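PDB 1LGY: lipase, which hydrolyses the ester bonds of triacylglycerols and of their partial glycerides, with a strong preference for the 1 and 3 positions. Local coordinates for residues T91-N96 with K107-F112. Sequence-based numbering, arbitrary orientation.
Sequences TDIVFN and KVHAGF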
loop_
_atom_site.group_PDB
_atom_site.type_symbol
_atom_site.label_atom_id
_atom_site.label_comp_id
_atom_site.label_asym_id
_atom_site.label_seq_id
_atom_site.Cartn_x
_atom_site.Cartn_y
_atom_site.Cartn_z
ATOM N N THR A 91 6.189 -12.954 -12.877
ATOM C CA THR A 91 7.194 -13.561 -13.765
ATOM C C THR A 91 8.098 -12.614 -14.542
ATOM O O THR A 91 9.184 -13.028 -14.939
ATOM C CB THR A 91 6.542 -14.491 -14.837
ATOM O OG1 THR A 91 5.589 -13.695 -15.549
ATOM C CG2 THR A 91 5.890 -15.738 -14.243
ATOM N N ASP A 92 7.660 -11.378 -14.832
ATOM C CA ASP A 92 8.460 -10.424 -15.600
ATOM C C ASP A 92 9.083 -9.338 -14.743
ATOM O O ASP A 92 9.121 -8.163 -15.115
ATOM C CB ASP A 92 7.612 -9.731 -16.680
ATOM C CG ASP A 92 6.804 -10.652 -17.594
ATOM O OD1 ASP A 92 7.128 -11.845 -17.714
ATOM O OD2 ASP A 92 5.829 -10.154 -18.171
ATOM N N ILE A 93 9.581 -9.668 -13.561
ATOM C CA ILE A 93 10.163 -8.616 -12.714
ATOM C C ILE A 93 11.704 -8.684 -12.742
ATOM O O ILE A 93 12.249 -9.672 -13.232
ATOM C CB ILE A 93 9.484 -8.838 -11.316
ATOM C CG1 ILE A 93 9.830 -7.783 -10.288
ATOM C CG2 ILE A 93 9.958 -10.163 -10.813
ATOM C CD1 ILE A 93 8.976 -8.006 -9.040
ATOM N N VAL A 94 12.471 -7.662 -12.355
ATOM C CA VAL A 94 13.929 -7.801 -12.237
ATOM C C VAL A 94 14.246 -7.507 -10.776
ATOM O O VAL A 94 13.755 -6.507 -10.264
ATOM C CB VAL A 94 14.675 -6.801 -13.106
ATOM C CG1 VAL A 94 16.150 -7.063 -13.019
ATOM C CG2 VAL A 94 14.315 -6.981 -14.544
ATOM N N PHE A 95 15.030 -8.325 -10.063
ATOM C CA PHE A 95 15.292 -8.077 -8.661
ATOM C C PHE A 95 16.626 -7.353 -8.537
ATOM O O PHE A 95 17.571 -7.811 -7.888
ATOM C CB PHE A 95 15.380 -9.349 -7.876
ATOM C CG PHE A 95 14.200 -10.311 -7.959
ATOM C CD1 PHE A 95 12.871 -9.852 -8.042
ATOM C CD2 PHE A 95 14.469 -11.678 -7.922
ATOM C CE1 PHE A 95 11.835 -10.789 -8.085
ATOM C CE2 PHE A 95 13.429 -12.603 -7.960
ATOM C CZ PHE A 95 12.109 -12.162 -8.042
ATOM N N ASN A 96 16.701 -6.188 -9.183
ATOM C CA ASN A 96 17.835 -5.329 -9.078
ATOM C C ASN A 96 17.517 -4.045 -8.299
ATOM O O ASN A 96 16.364 -3.696 -8.104
ATOM C CB ASN A 96 18.298 -4.994 -10.442
ATOM C CG ASN A 96 17.335 -4.190 -11.280
ATOM O OD1 ASN A 96 17.795 -3.433 -12.129
ATOM N ND2 ASN A 96 16.013 -4.280 -11.145
ATOM N N LYS A 107 18.650 1.478 -0.469
ATOM C CA LYS A 107 18.399 1.119 -1.859
ATOM C C LYS A 107 17.015 0.513 -1.981
ATOM O O LYS A 107 16.604 -0.315 -1.185
ATOM C CB LYS A 107 19.348 0.078 -2.366
ATOM C CG LYS A 107 20.807 0.500 -2.399
ATOM C CD LYS A 107 21.550 -0.695 -2.944
ATOM C CE LYS A 107 23.029 -0.492 -2.709
ATOM N NZ LYS A 107 23.604 0.492 -3.612
ATOM N N VAL A 108 16.240 0.886 -2.970
ATOM C CA VAL A 108 14.905 0.346 -3.172
ATOM C C VAL A 108 14.876 -0.363 -4.523
ATOM O O VAL A 108 15.761 -0.142 -5.345
ATOM C CB VAL A 108 13.869 1.501 -3.144
ATOM C CG1 VAL A 108 13.810 2.118 -1.756
ATOM C CG2 VAL A 108 14.272 2.600 -4.113
ATOM N N HIS A 109 13.845 -1.159 -4.820
ATOM C CA HIS A 109 13.710 -1.834 -6.090
ATOM C C HIS A 109 13.786 -0.809 -7.177
ATOM O O HIS A 109 13.172 0.237 -7.095
ATOM C CB HIS A 109 12.381 -2.540 -6.124
ATOM C CG HIS A 109 12.100 -3.370 -7.369
ATOM N ND1 HIS A 109 12.311 -4.658 -7.589
ATOM C CD2 HIS A 109 11.483 -2.901 -8.479
ATOM C CE1 HIS A 109 11.844 -4.978 -8.768
ATOM N NE2 HIS A 109 11.347 -3.896 -9.288
ATOM N N ALA A 110 14.635 -1.049 -8.146
ATOM C CA ALA A 110 14.747 -0.181 -9.305
ATOM C C ALA A 110 13.493 0.081 -10.136
ATOM O O ALA A 110 13.312 1.219 -10.552
ATOM C CB ALA A 110 15.786 -0.729 -10.262
ATOM N N GLY A 111 12.609 -0.874 -10.464
ATOM C CA GLY A 111 11.459 -0.571 -11.314
ATOM C C GLY A 111 10.351 0.168 -10.578
ATOM O O GLY A 111 9.681 1.016 -11.175
ATOM N N PHE A 112 10.180 -0.111 -9.269
ATOM C CA PHE A 112 9.089 0.456 -8.506
ATOM C C PHE A 112 9.426 1.899 -8.255
ATOM O O PHE A 112 8.548 2.739 -8.361
ATOM C CB PHE A 112 8.906 -0.230 -7.165
ATOM C CG PHE A 112 8.496 -1.705 -7.099
ATOM C CD1 PHE A 112 7.936 -2.381 -8.174
ATOM C CD2 PHE A 112 8.709 -2.393 -5.897
ATOM C CE1 PHE A 112 7.604 -3.740 -8.034
ATOM C CE2 PHE A 112 8.369 -3.742 -5.767
ATOM C CZ PHE A 112 7.813 -4.421 -6.845
#
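Ile-93 and His-109 meet between the loop 91-96 and the strand-to-helix junction 107-112. The imidazole of His-109 reaches across to the loop. At CB, the torsion that puts CG anti to the backbone N (chi1 -177°) carries the ring away from its own backbone toward the loop. On one branch, CD2 lies over a face of the Phe-112 ring, 3.5 Å above its plane and offset toward the rim. In return, CE2 of Phe-112 lies over one face of the imidazole, toward its rim. The edge of the imidazole borders the backbone of Gly-111 and Phe-112. On the other branch, ND1 of His-109 is 4.2 Å from Asn-96 O. At the far end, CE1 of His-109 meets the CG1-CD1 branch of Ile-93, with Ile-93 CG1 3.8 Å from His-109 CE1. CD1 of Ile-93 goes on to the Phe-112 ring, meeting it obliquely, 4.4 Å from CZ of Phe-112.

His-109 is also the N-cap residue of helix 110-133. This helix flanks the central sheet of the alpha/beta-hydrolase fold. Phe-112 packs on Leu-146 and Ala-149 of helix 146-161. Its side chain is about 8 Å from that of the catalytic Ser-145.

The backbone closes the other end of the contact. Ala-110 N donates to Asn-96 O over 3.2 Å, nearly straight at hydrogen (174°). The bond lies beside the short antiparallel pair of strands 97-99 and 107-109. The amide group of Asn-96 sits against the methyl of Ala-110, with Asn-96 ND2 3.7 Å from Ala-110 CB. The same methyl touches Ser-98 on strand 97-99.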